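Local coordinates for putative polysaccharide biosynthesis protein with aminopeptidase-like domain (Clostridium acetobutylicum, PDB 3K9T) that binds one zinc ion per subunit and probably acts in the biosynthesis of modified polysaccharides, without expected peptidase activity despite its aminopeptidase-like fold, at residues H48-I53 against G170-R175; A202-I207 against Y220-A225; Y262-F267 against Y287-F292. All blocks are in the same frame, centred on the assembly; numbering follows the deposited sequence.

Interaction 1 of 3, residues H48-I53 against G170-R175; sequences HIPLEI and GEYYIR
Pro50 lies over one face of the Tyr172 ring, where the chain of residues 48-53 enters the outermost strand of the mixed sheet of the aminopeptidase-like domain. Strand 52-57 pairs antiparallel with strand 166-174. Glu52 and Glu171 form a hydrogen-bonded pair. Glu52 N bonds to Glu171 O at 2.8 Å. The return bond, Glu171 N to Glu52 O, is bent, 133° at the hydrogen. Ile53 and Gly170 form the next, non-hydrogen-bonded pair, and Ile53 CD1 rests on Gly170 CA.

Tyr172 carries most of the side-chain contact. Its CB touches Leu51 CD2 at 3.9 Å and also nears Pro50 O. With CG anti to the backbone N (chi1 176°), the ring runs out beside residues 49 and 50. CD1 comes within 3.4 Å of Pro50 O. The other ortho carbon, CD2, meets Ile49 CD1 obliquely at 4.1 Å. Farther out, CE1 and CZ lie under the proline, whose CD makes a CH-pi contact 4.0 Å from the centroid of the Tyr172 ring. At the tip, OH bonds to Ser212 OG.

Glu171, on the same face of the sheet as Glu52, reaches a salt bridge with Arg221. Leu51 CD2 reaches the partner backbone and lies 3.7 Å from Glu171 N.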
# COMPACT_ATOMS: atom_id res chain seq x y z
N HIS A 48 7.74 -18.77 43.28
CA HIS A 48 7.59 -17.40 42.84
C HIS A 48 6.14 -16.95 42.65
O HIS A 48 5.79 -15.81 42.99
CB HIS A 48 8.34 -17.21 41.51
CG HIS A 48 9.82 -17.41 41.63
ND1 HIS A 48 10.69 -16.36 41.83
CD2 HIS A 48 10.57 -18.53 41.61
CE1 HIS A 48 11.92 -16.83 41.91
NE2 HIS A 48 11.88 -18.15 41.77
N ILE A 49 5.32 -17.82 42.06
CA ILE A 49 3.92 -17.50 41.83
C ILE A 49 3.03 -18.71 42.17
O ILE A 49 3.49 -19.85 42.18
CB ILE A 49 3.64 -17.04 40.34
CG1 ILE A 49 3.97 -18.16 39.34
CG2 ILE A 49 4.43 -15.80 39.99
CD1 ILE A 49 3.38 -18.00 37.92
N PRO A 50 1.75 -18.46 42.47
CA PRO A 50 0.90 -19.59 42.67
C PRO A 50 0.64 -20.22 41.32
O PRO A 50 0.71 -19.51 40.30
CB PRO A 50 -0.40 -18.97 43.22
CG PRO A 50 -0.08 -17.56 43.52
CD PRO A 50 0.98 -17.21 42.54
N LEU A 51 0.43 -21.54 41.29
CA LEU A 51 -0.08 -22.20 40.10
C LEU A 51 -1.07 -23.26 40.50
O LEU A 51 -0.96 -23.88 41.55
CB LEU A 51 1.00 -22.91 39.31
CG LEU A 51 2.09 -22.23 38.53
CD1 LEU A 51 3.07 -23.35 38.14
CD2 LEU A 51 1.57 -21.42 37.30
N GLU A 52 -2.03 -23.48 39.62
CA GLU A 52 -2.81 -24.69 39.69
C GLU A 52 -2.13 -25.70 38.73
O GLU A 52 -1.92 -25.41 37.54
CB GLU A 52 -4.26 -24.46 39.35
CG GLU A 52 -4.98 -25.78 39.36
CD GLU A 52 -6.46 -25.68 39.16
OE1 GLU A 52 -6.93 -24.59 38.75
OE2 GLU A 52 -7.13 -26.71 39.40
N ILE A 53 -1.75 -26.85 39.26
CA ILE A 53 -1.11 -27.91 38.49
C ILE A 53 -2.15 -28.94 38.06
O ILE A 53 -2.97 -29.39 38.84
CB ILE A 53 0.02 -28.55 39.30
CG1 ILE A 53 1.07 -27.48 39.66
CG2 ILE A 53 0.67 -29.72 38.55
CD1 ILE A 53 1.78 -26.88 38.48
N GLY A 170 0.79 -26.35 34.17
CA GLY A 170 0.52 -25.37 35.22
C GLY A 170 -0.20 -24.13 34.69
O GLY A 170 -0.01 -23.72 33.55
N GLU A 171 -0.96 -23.48 35.56
CA GLU A 171 -1.78 -22.35 35.14
C GLU A 171 -1.98 -21.36 36.29
O GLU A 171 -2.23 -21.75 37.44
CB GLU A 171 -3.11 -22.92 34.68
CG GLU A 171 -4.12 -21.96 34.17
CD GLU A 171 -5.36 -22.70 33.61
OE1 GLU A 171 -5.41 -23.95 33.65
OE2 GLU A 171 -6.27 -22.04 33.08
N TYR A 172 -1.87 -20.07 35.98
CA TYR A 172 -2.11 -19.02 36.96
C TYR A 172 -3.04 -17.98 36.33
O TYR A 172 -2.81 -17.56 35.19
CB TYR A 172 -0.81 -18.38 37.39
CG TYR A 172 -0.97 -17.22 38.34
CD1 TYR A 172 -1.78 -17.32 39.47
CD2 TYR A 172 -0.26 -16.04 38.14
CE1 TYR A 172 -1.91 -16.26 40.33
CE2 TYR A 172 -0.37 -14.98 39.01
CZ TYR A 172 -1.20 -15.09 40.10
OH TYR A 172 -1.30 -14.03 40.94
N TYR A 173 -4.09 -17.62 37.05
CA TYR A 173 -5.11 -16.67 36.58
C TYR A 173 -5.25 -15.48 37.51
O TYR A 173 -5.43 -15.66 38.68
CB TYR A 173 -6.45 -17.36 36.52
CG TYR A 173 -7.56 -16.49 36.03
CD1 TYR A 173 -7.63 -16.12 34.69
CD2 TYR A 173 -8.55 -16.03 36.89
CE1 TYR A 173 -8.64 -15.33 34.23
CE2 TYR A 173 -9.58 -15.22 36.43
CZ TYR A 173 -9.61 -14.89 35.11
OH TYR A 173 -10.61 -14.10 34.64
N ILE A 174 -5.14 -14.27 36.97
CA ILE A 174 -5.37 -13.04 37.68
C ILE A 174 -6.68 -12.47 37.15
O ILE A 174 -6.82 -12.23 35.94
CB ILE A 174 -4.26 -12.01 37.42
CG1 ILE A 174 -2.91 -12.53 37.89
CG2 ILE A 174 -4.56 -10.68 38.09
CD1 ILE A 174 -1.74 -11.62 37.53
N ARG A 175 -7.65 -12.30 38.05
CA ARG A 175 -8.94 -11.67 37.72
C ARG A 175 -8.82 -10.13 37.67
O ARG A 175 -8.40 -9.48 38.63
CB ARG A 175 -10.03 -12.06 38.75
CG ARG A 175 -11.46 -11.61 38.42
CD ARG A 175 -11.73 -11.73 36.88
NE ARG A 175 -13.15 -11.86 36.53
CZ ARG A 175 -13.97 -10.86 36.22
NH1 ARG A 175 -13.54 -9.60 36.19
NH2 ARG A 175 -15.24 -11.12 35.95

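Interaction 2 of 3, residues A202-I207 against Y220-A225; sequences ALITFI and YRFLFA
Ile204 packs on Phe222 and Phe224 inside a beta-alpha-beta unit, formed by strand 181-187, helix 194-211 and strand 219-225. The helix lies against the sheet and runs roughly antiparallel to strand 219-225. The short axes are 9.7 Å apart at closest approach, with 153° between their directions. No hydrogen bond crosses between the two segments. The contact is mostly apolar packing, with one hydroxyl against a ring, and all five touching residues are buried.

The tight part is made by Ile204 and Thr205. Ile204 CG2 is anti to its backbone N, which sends it toward the strand between the two rings. It meets the edge of Phe222 at CD2, 3.8 Å away, and reaches Phe224 CZ at 3.7 Å. Phe222 and Phe224 are two residues apart on the strand, and both rings reach the helix. Thr205 crosses Phe224 at about a right angle. Its hydroxyl bonds back to Val201 O in the preceding turn. The same oxygen touches the ring, with Thr205 OG1 3.5 Å from Phe224 CE2.

The looser part lies farther along the helix, at Ile207. The end of its longer branch leads away from the strand, and the side chain also packs on Tyr346 and Ile350 of helix 336-355. This side therefore continues into protein, not solvent. Ile207 CG2 comes to the Phe222 edge only at 4.0 Å from CE2.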
# COMPACT_ATOMS: atom_id res chain seq x y z
N ALA A 202 11.14 -18.48 32.73
CA ALA A 202 11.52 -17.53 33.79
C ALA A 202 10.91 -16.16 33.55
O ALA A 202 10.48 -15.52 34.52
CB ALA A 202 13.02 -17.43 33.99
N LEU A 203 10.79 -15.72 32.29
CA LEU A 203 10.22 -14.39 32.00
C LEU A 203 8.75 -14.28 32.41
O LEU A 203 8.36 -13.36 33.10
CB LEU A 203 10.39 -14.00 30.52
CG LEU A 203 9.60 -12.77 30.05
CD1 LEU A 203 10.25 -11.60 30.65
CD2 LEU A 203 9.52 -12.61 28.52
N ILE A 204 7.94 -15.21 31.93
CA ILE A 204 6.51 -15.22 32.18
C ILE A 204 6.29 -15.32 33.71
O ILE A 204 5.39 -14.68 34.24
CB ILE A 204 5.89 -16.40 31.35
CG1 ILE A 204 5.88 -16.04 29.87
CG2 ILE A 204 4.55 -16.76 31.71
CD1 ILE A 204 5.23 -14.80 29.59
N THR A 205 7.15 -16.05 34.41
CA THR A 205 7.04 -16.15 35.86
C THR A 205 7.12 -14.76 36.50
O THR A 205 6.25 -14.36 37.29
CB THR A 205 8.06 -17.13 36.44
OG1 THR A 205 7.72 -18.43 35.94
CG2 THR A 205 8.02 -17.15 38.00
N PHE A 206 8.12 -13.99 36.08
CA PHE A 206 8.31 -12.64 36.60
C PHE A 206 7.28 -11.62 36.12
O PHE A 206 6.97 -10.68 36.84
CB PHE A 206 9.76 -12.18 36.42
CG PHE A 206 10.67 -12.69 37.50
CD1 PHE A 206 11.12 -14.00 37.48
CD2 PHE A 206 11.00 -11.89 38.58
CE1 PHE A 206 11.93 -14.49 38.50
CE2 PHE A 206 11.80 -12.37 39.60
CZ PHE A 206 12.28 -13.66 39.56
N ILE A 207 6.73 -11.80 34.93
CA ILE A 207 5.65 -10.94 34.49
C ILE A 207 4.46 -11.20 35.41
O ILE A 207 3.92 -10.27 35.94
CB ILE A 207 5.27 -11.14 33.02
CG1 ILE A 207 6.41 -10.61 32.15
CG2 ILE A 207 3.94 -10.41 32.69
CD1 ILE A 207 6.40 -11.21 30.79
N TYR A 220 -5.72 -11.85 33.26
CA TYR A 220 -4.52 -12.40 32.69
C TYR A 220 -4.39 -13.86 33.06
O TYR A 220 -4.57 -14.21 34.21
CB TYR A 220 -3.30 -11.60 33.18
CG TYR A 220 -3.24 -10.23 32.59
CD1 TYR A 220 -4.03 -9.20 33.10
CD2 TYR A 220 -2.38 -9.95 31.51
CE1 TYR A 220 -3.99 -7.94 32.56
CE2 TYR A 220 -2.32 -8.67 30.94
CZ TYR A 220 -3.15 -7.67 31.46
OH TYR A 220 -3.13 -6.40 30.95
N ARG A 221 -4.08 -14.70 32.07
CA ARG A 221 -3.86 -16.11 32.30
C ARG A 221 -2.49 -16.49 31.82
O ARG A 221 -2.09 -16.13 30.72
CB ARG A 221 -4.87 -16.93 31.55
CG ARG A 221 -4.82 -18.44 31.82
CD ARG A 221 -5.88 -19.19 30.98
NE ARG A 221 -7.21 -18.62 31.20
CZ ARG A 221 -7.95 -18.84 32.29
NH1 ARG A 221 -7.54 -19.64 33.25
NH2 ARG A 221 -9.15 -18.26 32.43
N PHE A 222 -1.77 -17.25 32.64
CA PHE A 222 -0.43 -17.64 32.29
C PHE A 222 -0.38 -19.15 32.22
O PHE A 222 -0.61 -19.80 33.22
CB PHE A 222 0.53 -17.15 33.34
CG PHE A 222 0.49 -15.70 33.57
CD1 PHE A 222 -0.50 -15.15 34.37
CD2 PHE A 222 1.47 -14.88 33.05
CE1 PHE A 222 -0.54 -13.76 34.62
CE2 PHE A 222 1.45 -13.51 33.29
CZ PHE A 222 0.43 -12.94 34.08
N LEU A 223 -0.07 -19.70 31.05
CA LEU A 223 -0.05 -21.15 30.83
C LEU A 223 1.38 -21.64 30.71
O LEU A 223 2.15 -21.12 29.91
CB LEU A 223 -0.82 -21.48 29.56
CG LEU A 223 -0.93 -22.96 29.25
CD1 LEU A 223 -1.76 -23.66 30.33
CD2 LEU A 223 -1.53 -23.12 27.88
N PHE A 224 1.74 -22.62 31.54
CA PHE A 224 3.02 -23.32 31.46
C PHE A 224 2.73 -24.81 31.11
O PHE A 224 2.26 -25.58 31.94
CB PHE A 224 3.77 -23.26 32.77
CG PHE A 224 4.07 -21.90 33.26
CD1 PHE A 224 3.11 -21.15 33.92
CD2 PHE A 224 5.36 -21.40 33.16
CE1 PHE A 224 3.43 -19.89 34.44
CE2 PHE A 224 5.68 -20.15 33.69
CZ PHE A 224 4.72 -19.40 34.32
N ALA A 225 3.05 -25.20 29.89
CA ALA A 225 2.62 -26.50 29.37
C ALA A 225 3.63 -26.99 28.35
O ALA A 225 4.31 -26.16 27.72
CB ALA A 225 1.28 -26.37 28.74

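Interaction 3 of 3, residues Y262-F267 against Y287-F292; sequences YKRTKF and YYVADF
Arg264 reaches across to Val289 and Asp291 where two parallel strands run out at the edge of the sheet. Strands 260-263 and 287-290 are joined through helix 271-282 as a beta-alpha-beta crossover. Their backbones are laced by three bonds: Tyr262 N to Tyr288 O, Ala290 N to Tyr262 O, and Arg264 N to Ala290 O.

Beyond the ladder the side chains take over. The arginine chain is extended from CG to NE and runs across Val289. Val289 CG1 sits over one face of the guanidinium, 3.6 Å from Arg264 NE. Arg264 NH1 binds Asp291 OD1 at 2.8 Å in a salt bridge. The oxygen lies in the guanidinium plane, but NH1 meets it from above the carboxylate plane, and the bond is bent, 139° at the hydrogen.

Phe292 closes the other end. Lys266 CB lies over the centre of its ring, 3.9 Å from the Phe292 centroid, in a CH-pi contact. Arg264 O meets the ring edge in plane. A water links the backbones here, donating to Thr265 O and accepting from Phe292 N.

Outward, helix 271-282 fixes the first shell. Glu277 pairs with Arg264 NE, while Asp273 binds both Tyr262 OH and Thr265 OG1. Lys263 pairs with Glu299, and Asn397 of a neighbouring subunit packs on Phe292. The guanidinium is thus shared by two acids, which would tend to stabilise its positive charge and fix its rotation as the strands end.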
# COMPACT_ATOMS: atom_id res chain seq x y z
N TYR A 262 9.35 -9.85 16.71
CA TYR A 262 7.92 -10.09 16.90
C TYR A 262 7.30 -10.84 15.74
O TYR A 262 7.34 -10.39 14.61
CB TYR A 262 7.15 -8.78 17.06
CG TYR A 262 5.67 -9.03 17.24
CD1 TYR A 262 5.19 -9.75 18.34
CD2 TYR A 262 4.74 -8.54 16.34
CE1 TYR A 262 3.82 -9.97 18.53
CE2 TYR A 262 3.36 -8.76 16.53
CZ TYR A 262 2.91 -9.47 17.62
OH TYR A 262 1.54 -9.68 17.77
N LYS A 263 6.71 -11.99 16.05
CA LYS A 263 5.91 -12.74 15.08
C LYS A 263 4.46 -12.33 15.27
O LYS A 263 3.90 -12.43 16.36
CB LYS A 263 6.08 -14.25 15.26
CG LYS A 263 5.20 -15.13 14.37
CD LYS A 263 5.54 -16.61 14.61
CE LYS A 263 4.64 -17.57 13.83
NZ LYS A 263 5.11 -18.98 13.94
N ARG A 264 3.86 -11.85 14.20
CA ARG A 264 2.48 -11.45 14.26
C ARG A 264 1.48 -12.59 14.37
O ARG A 264 1.74 -13.73 13.98
CB ARG A 264 2.14 -10.70 13.00
CG ARG A 264 2.84 -9.41 12.89
CD ARG A 264 2.49 -8.86 11.59
NE ARG A 264 2.84 -7.46 11.53
CZ ARG A 264 3.28 -6.87 10.43
NH1 ARG A 264 3.47 -7.56 9.31
NH2 ARG A 264 3.56 -5.59 10.46
N THR A 265 0.30 -12.22 14.84
CA THR A 265 -0.86 -13.09 14.78
C THR A 265 -1.18 -13.39 13.33
O THR A 265 -0.75 -12.67 12.43
CB THR A 265 -2.11 -12.41 15.40
OG1 THR A 265 -2.62 -11.36 14.52
CG2 THR A 265 -1.77 -11.85 16.76
N LYS A 266 -1.99 -14.43 13.11
CA LYS A 266 -2.39 -14.81 11.77
C LYS A 266 -3.11 -13.65 11.07
O LYS A 266 -3.08 -13.57 9.86
CB LYS A 266 -3.24 -16.09 11.75
CG LYS A 266 -4.71 -15.90 12.21
CD LYS A 266 -5.60 -17.17 12.13
CE LYS A 266 -6.52 -17.31 10.86
NZ LYS A 266 -6.94 -18.80 10.72
N PHE A 267 -3.75 -12.76 11.83
CA PHE A 267 -4.49 -11.63 11.25
C PHE A 267 -3.58 -10.48 10.85
O PHE A 267 -3.99 -9.59 10.12
CB PHE A 267 -5.55 -11.08 12.20
CG PHE A 267 -6.42 -12.12 12.80
CD1 PHE A 267 -7.42 -12.72 12.05
CD2 PHE A 267 -6.24 -12.50 14.13
CE1 PHE A 267 -8.24 -13.70 12.61
CE2 PHE A 267 -7.06 -13.49 14.70
CZ PHE A 267 -8.06 -14.09 13.94
N TYR A 287 14.84 -3.87 15.98
CA TYR A 287 13.95 -5.01 16.10
C TYR A 287 13.54 -5.49 14.71
O TYR A 287 13.82 -4.86 13.70
CB TYR A 287 12.69 -4.66 16.88
CG TYR A 287 11.88 -3.58 16.23
CD1 TYR A 287 12.25 -2.24 16.38
CD2 TYR A 287 10.76 -3.88 15.45
CE1 TYR A 287 11.50 -1.22 15.78
CE2 TYR A 287 10.01 -2.87 14.83
CZ TYR A 287 10.39 -1.55 15.00
OH TYR A 287 9.67 -0.54 14.41
N TYR A 288 12.87 -6.62 14.67
CA TYR A 288 12.41 -7.12 13.42
C TYR A 288 11.03 -7.68 13.65
O TYR A 288 10.78 -8.29 14.69
CB TYR A 288 13.39 -8.16 12.87
CG TYR A 288 12.93 -8.75 11.58
CD1 TYR A 288 13.01 -8.02 10.39
CD2 TYR A 288 12.39 -10.04 11.53
CE1 TYR A 288 12.57 -8.56 9.18
CE2 TYR A 288 11.94 -10.58 10.34
CZ TYR A 288 12.04 -9.83 9.17
OH TYR A 288 11.59 -10.36 8.00
N VAL A 289 10.13 -7.44 12.70
CA VAL A 289 8.77 -7.97 12.75
C VAL A 289 8.60 -8.97 11.61
O VAL A 289 9.04 -8.69 10.51
CB VAL A 289 7.74 -6.85 12.59
CG1 VAL A 289 6.29 -7.44 12.53
CG2 VAL A 289 7.92 -5.81 13.69
N ALA A 290 7.99 -10.11 11.88
CA ALA A 290 7.73 -11.14 10.85
C ALA A 290 6.25 -11.39 10.78
O ALA A 290 5.57 -11.24 11.77
CB ALA A 290 8.43 -12.46 11.20
N ASP A 291 5.76 -11.77 9.63
CA ASP A 291 4.35 -12.18 9.50
C ASP A 291 4.18 -13.58 10.05
O ASP A 291 5.13 -14.34 10.23
CB ASP A 291 3.88 -12.18 8.03
CG ASP A 291 3.73 -10.75 7.45
OD1 ASP A 291 2.93 -9.95 7.98
OD2 ASP A 291 4.40 -10.45 6.43
N PHE A 292 2.94 -13.92 10.32
CA PHE A 292 2.59 -15.24 10.80
C PHE A 292 2.96 -16.31 9.81
O PHE A 292 2.91 -16.11 8.63
CB PHE A 292 1.10 -15.33 11.04
CG PHE A 292 0.61 -16.72 11.43
CD1 PHE A 292 0.69 -17.15 12.73
CD2 PHE A 292 0.01 -17.55 10.48
CE1 PHE A 292 0.21 -18.39 13.09
CE2 PHE A 292 -0.45 -18.78 10.83
CZ PHE A 292 -0.36 -19.21 12.15
O HOH W 1 0.58 -12.10 10.15

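In the fold
All three interactions reach one mixed sheet. Interactions 1 and 3 lie at its two outermost strands, on opposite sides of the chain's centre, with centres about 28 Å apart. Both are partly buried and combine strand pairing with side-chain contacts, antiparallel in interaction 1 and parallel in interaction 3. Interaction 2 is the fully buried one and mainly apolar, with no hydrogen bond across its segments. It touches interaction 1 directly: strands 166-174 and 219-225 are neighbours, paired through Tyr172 and Phe222, and His48 packs on Thr205. Interaction 3 touches neither, and it alone has a salt bridge between its own segments and contact with another subunit.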